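Side-chain contact in lipase (Acinetobacter baumannii, PDB 4OPM), which probably hydrolyses ester bonds of lipids, as expected of a putative triacylglycerol lipase with an alpha/beta hydrolase fold: residues K164-S169 with N175-Q180. Sequence-based numbering, arbitrary orientation.
Sequences KQLLVS and NYLLKQ
Leu166 and Leu177 form the centre of a small, mainly apolar surface contact, in which the 3-10 turn and loop 164-169 pack against helix 173-181 just beyond them in the chain. In sequence, both segments fall between strands 137-143 and 237-242, where alpha/beta hydrolases commonly insert their cap; Leu166 lies near, without touching, the presumed Ser120-His274-Asp245 triad. With CG anti to its own N (chi1 178°), Leu177 splits its methyls: CD1 sits 3.8 Å from Leu166 CB and rests against Leu166 O at 3.4 Å, a van der Waals contact. Its CD2 meets Val168 CG2 at 3.9 Å in one of the two conformers modelled for Val168. Leu166 CD2 packs on Gln180, further along the helix, 3.7 Å from its CG, and Ile247 touches both residues. The Tyr176 ring meets the turn obliquely, CE2 lying 3.5 Å from Gln165 O. In that ring's plane, the water oxygen is 2.7 Å from Tyr176 OH. The same water donates a 2.8 Å hydrogen bond to Gln165 OE1. Met200 of helix 190-220 also packs on Leu177. Cohesion therefore comes mainly from aliphatic packing, helped by the tyrosine ring, while one water links the polar ends.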
ATOM      1  N   LYS A 164      -4.207  17.642  -0.579  1.00 22.36           N
ATOM      2  CA  LYS A 164      -5.620  17.930  -0.856  1.00 22.53           C
ATOM      3  C   LYS A 164      -5.892  18.053  -2.368  1.00 27.23           C
ATOM      4  O   LYS A 164      -7.013  17.782  -2.797  1.00 27.27           O
ATOM      5  CB  LYS A 164      -6.079  19.203  -0.134  1.00 24.38           C
ATOM      6  CG  LYS A 164      -6.169  19.010   1.370  1.00 33.05           C
ATOM      7  CD  LYS A 164      -6.486  20.323   2.070  1.00 44.69           C
ATOM      8  CE  LYS A 164      -6.542  20.164   3.565  1.00 58.63           C
ATOM      9  NZ  LYS A 164      -7.820  19.539   3.999  1.00 71.38           N
ATOM     10  N   GLN A 165      -4.867  18.452  -3.172  1.00 23.76           N
ATOM     11  CA  GLN A 165      -4.990  18.584  -4.638  1.00 23.26           C
ATOM     12  C   GLN A 165      -5.116  17.220  -5.320  1.00 25.93           C
ATOM     13  O   GLN A 165      -5.516  17.146  -6.487  1.00 24.61           O
ATOM     14  CB  GLN A 165      -3.780  19.332  -5.222  1.00 24.28           C
ATOM     15  CG  GLN A 165      -3.613  20.764  -4.685  1.00 25.72           C
ATOM     16  CD  GLN A 165      -2.540  21.553  -5.390  1.00 35.50           C
ATOM     17  OE1 GLN A 165      -1.658  21.017  -6.068  1.00 28.07           O
ATOM     18  NE2 GLN A 165      -2.568  22.858  -5.200  1.00 31.65           N
ATOM     19  N   LEU A 166      -4.752  16.147  -4.599  1.00 22.03           N
ATOM     20  CA  LEU A 166      -4.776  14.775  -5.108  1.00 21.27           C
ATOM     21  C   LEU A 166      -6.079  14.036  -4.751  1.00 25.10           C
ATOM     22  O   LEU A 166      -6.263  12.883  -5.166  1.00 24.68           O
ATOM     23  CB  LEU A 166      -3.552  14.003  -4.574  1.00 20.76           C
ATOM     24  CG  LEU A 166      -2.167  14.576  -4.934  1.00 24.57           C
ATOM     25  CD1 LEU A 166      -1.068  13.724  -4.352  1.00 24.56           C
ATOM     26  CD2 LEU A 166      -1.992  14.737  -6.441  1.00 25.39           C
ATOM     27  N   LEU A 167      -6.973  14.699  -3.994  1.00 23.98           N
ATOM     28  CA  LEU A 167      -8.272  14.146  -3.593  0.50 24.25           C
ATOM     29  C   LEU A 167      -9.197  14.000  -4.793  1.00 27.32           C
ATOM     30  O   LEU A 167      -9.289  14.926  -5.605  1.00 27.41           O
ATOM     31  CB  LEU A 167      -8.929  15.073  -2.562  0.50 25.39           C
ATOM     32  CG  LEU A 167      -8.771  14.738  -1.090  0.50 31.03           C
ATOM     33  CD1 LEU A 167      -7.316  14.533  -0.681  0.50 30.97           C
ATOM     34  CD2 LEU A 167      -9.400  15.808  -0.246  0.50 35.37           C
ATOM     35  N   VAL A 168      -9.889  12.862  -4.907  1.00 21.76           N
ATOM     36  CA  VAL A 168     -10.846  12.624  -5.993  0.60 20.31           C
ATOM     37  C   VAL A 168     -12.247  12.898  -5.418  1.00 25.96           C
ATOM     38  O   VAL A 168     -12.776  12.047  -4.688  1.00 25.12           O
ATOM     39  CB  VAL A 168     -10.712  11.204  -6.610  0.60 21.90           C
ATOM     40  CG1 VAL A 168     -11.737  10.993  -7.728  0.60 21.15           C
ATOM     41  CG2 VAL A 168      -9.289  10.957  -7.131  0.60 20.85           C
ATOM     42  N   SER A 169     -12.814  14.083  -5.699  1.00 24.85           N
ATOM     43  CA  SER A 169     -14.105  14.520  -5.160  0.50 25.86           C
ATOM     44  C   SER A 169     -15.137  14.809  -6.251  1.00 31.58           C
ATOM     45  O   SER A 169     -16.336  14.905  -5.953  1.00 32.87           O
ATOM     46  CB  SER A 169     -13.911  15.784  -4.322  0.50 29.46           C
ATOM     47  OG  SER A 169     -12.775  15.702  -3.476  0.50 37.14           O
ATOM     48  N   ASN A 175      -8.429  11.411 -13.458  1.00 21.29           N
ATOM     49  CA  ASN A 175      -7.451  11.621 -14.527  1.00 21.89           C
ATOM     50  C   ASN A 175      -6.297  12.509 -14.045  1.00 25.01           C
ATOM     51  O   ASN A 175      -5.133  12.217 -14.347  1.00 24.31           O
ATOM     52  CB  ASN A 175      -8.094  12.219 -15.776  1.00 24.68           C
ATOM     53  CG  ASN A 175      -8.528  11.161 -16.767  1.00 49.53           C
ATOM     54  OD1 ASN A 175      -9.695  11.095 -17.159  1.00 43.42           O
ATOM     55  ND2 ASN A 175      -7.603  10.299 -17.187  1.00 42.11           N
ATOM     56  N   TYR A 176      -6.613  13.561 -13.256  1.00 21.79           N
ATOM     57  CA  TYR A 176      -5.587  14.447 -12.697  1.00 21.19           C
ATOM     58  C   TYR A 176      -4.656  13.653 -11.762  1.00 22.80           C
ATOM     59  O   TYR A 176      -3.426  13.760 -11.860  1.00 21.54           O
ATOM     60  CB  TYR A 176      -6.223  15.639 -11.942  1.00 22.72           C
ATOM     61  CG  TYR A 176      -5.173  16.554 -11.349  1.00 22.67           C
ATOM     62  CD1 TYR A 176      -4.495  17.476 -12.144  1.00 24.46           C
ATOM     63  CD2 TYR A 176      -4.784  16.431 -10.016  1.00 23.22           C
ATOM     64  CE1 TYR A 176      -3.483  18.278 -11.619  1.00 22.38           C
ATOM     65  CE2 TYR A 176      -3.778  17.237  -9.477  1.00 23.81           C
ATOM     66  CZ  TYR A 176      -3.126  18.152 -10.286  1.00 26.63           C
ATOM     67  OH  TYR A 176      -2.128  18.942  -9.776  1.00 24.27           O
ATOM     68  N   LEU A 177      -5.251  12.855 -10.860  1.00 20.33           N
ATOM     69  CA  LEU A 177      -4.491  12.034  -9.911  1.00 19.77           C
ATOM     70  C   LEU A 177      -3.544  11.078 -10.639  1.00 21.08           C
ATOM     71  O   LEU A 177      -2.367  11.007 -10.276  1.00 19.37           O
ATOM     72  CB  LEU A 177      -5.428  11.237  -8.983  1.00 19.63           C
ATOM     73  CG  LEU A 177      -4.735  10.309  -7.972  1.00 23.12           C
ATOM     74  CD1 LEU A 177      -3.928  11.108  -6.954  1.00 23.82           C
ATOM     75  CD2 LEU A 177      -5.738   9.417  -7.270  1.00 23.46           C
ATOM     76  N   LEU A 178      -4.041  10.379 -11.674  1.00 18.05           N
ATOM     77  CA  LEU A 178      -3.225   9.422 -12.439  1.00 18.41           C
ATOM     78  C   LEU A 178      -2.013  10.103 -13.070  1.00 20.62           C
ATOM     79  O   LEU A 178      -0.934   9.502 -13.108  1.00 20.57           O
ATOM     80  CB  LEU A 178      -4.039   8.715 -13.528  1.00 19.39           C
ATOM     81  CG  LEU A 178      -5.226   7.868 -13.054  1.00 25.63           C
ATOM     82  CD1 LEU A 178      -6.096   7.452 -14.223  1.00 27.32           C
ATOM     83  CD2 LEU A 178      -4.773   6.652 -12.326  1.00 30.84           C
ATOM     84  N   LYS A 179      -2.183  11.364 -13.528  1.00 18.51           N
ATOM     85  CA  LYS A 179      -1.101  12.150 -14.141  1.00 18.41           C
ATOM     86  C   LYS A 179      -0.012  12.479 -13.117  1.00 22.52           C
ATOM     87  O   LYS A 179       1.135  12.713 -13.506  1.00 22.74           O
ATOM     88  CB  LYS A 179      -1.635  13.444 -14.779  1.00 21.34           C
ATOM     89  CG  LYS A 179      -2.328  13.187 -16.120  1.00 38.15           C
ATOM     90  CD  LYS A 179      -2.996  14.444 -16.681  1.00 53.26           C
ATOM     91  CE  LYS A 179      -3.405  14.298 -18.134  1.00 65.21           C
ATOM     92  NZ  LYS A 179      -4.598  13.428 -18.306  1.00 75.32           N
ATOM     93  N   GLN A 180      -0.365  12.513 -11.816  1.00 18.29           N
ATOM     94  CA  GLN A 180       0.628  12.814 -10.781  1.00 17.08           C
ATOM     95  C   GLN A 180       1.249  11.561 -10.192  1.00 19.38           C
ATOM     96  O   GLN A 180       2.388  11.610  -9.732  1.00 19.56           O
ATOM     97  CB  GLN A 180       0.021  13.649  -9.616  1.00 18.25           C
ATOM     98  CG  GLN A 180      -0.865  14.854 -10.008  1.00 20.38           C
ATOM     99  CD  GLN A 180      -0.410  15.640 -11.215  1.00 27.78           C
ATOM    100  OE1 GLN A 180      -1.182  15.841 -12.160  1.00 25.90           O
ATOM    101  NE2 GLN A 180       0.842  16.077 -11.236  1.00 18.82           N
TER
HETATM  102  O   HOH W   1      -1.291  18.537  -7.288  1.00 24.10           O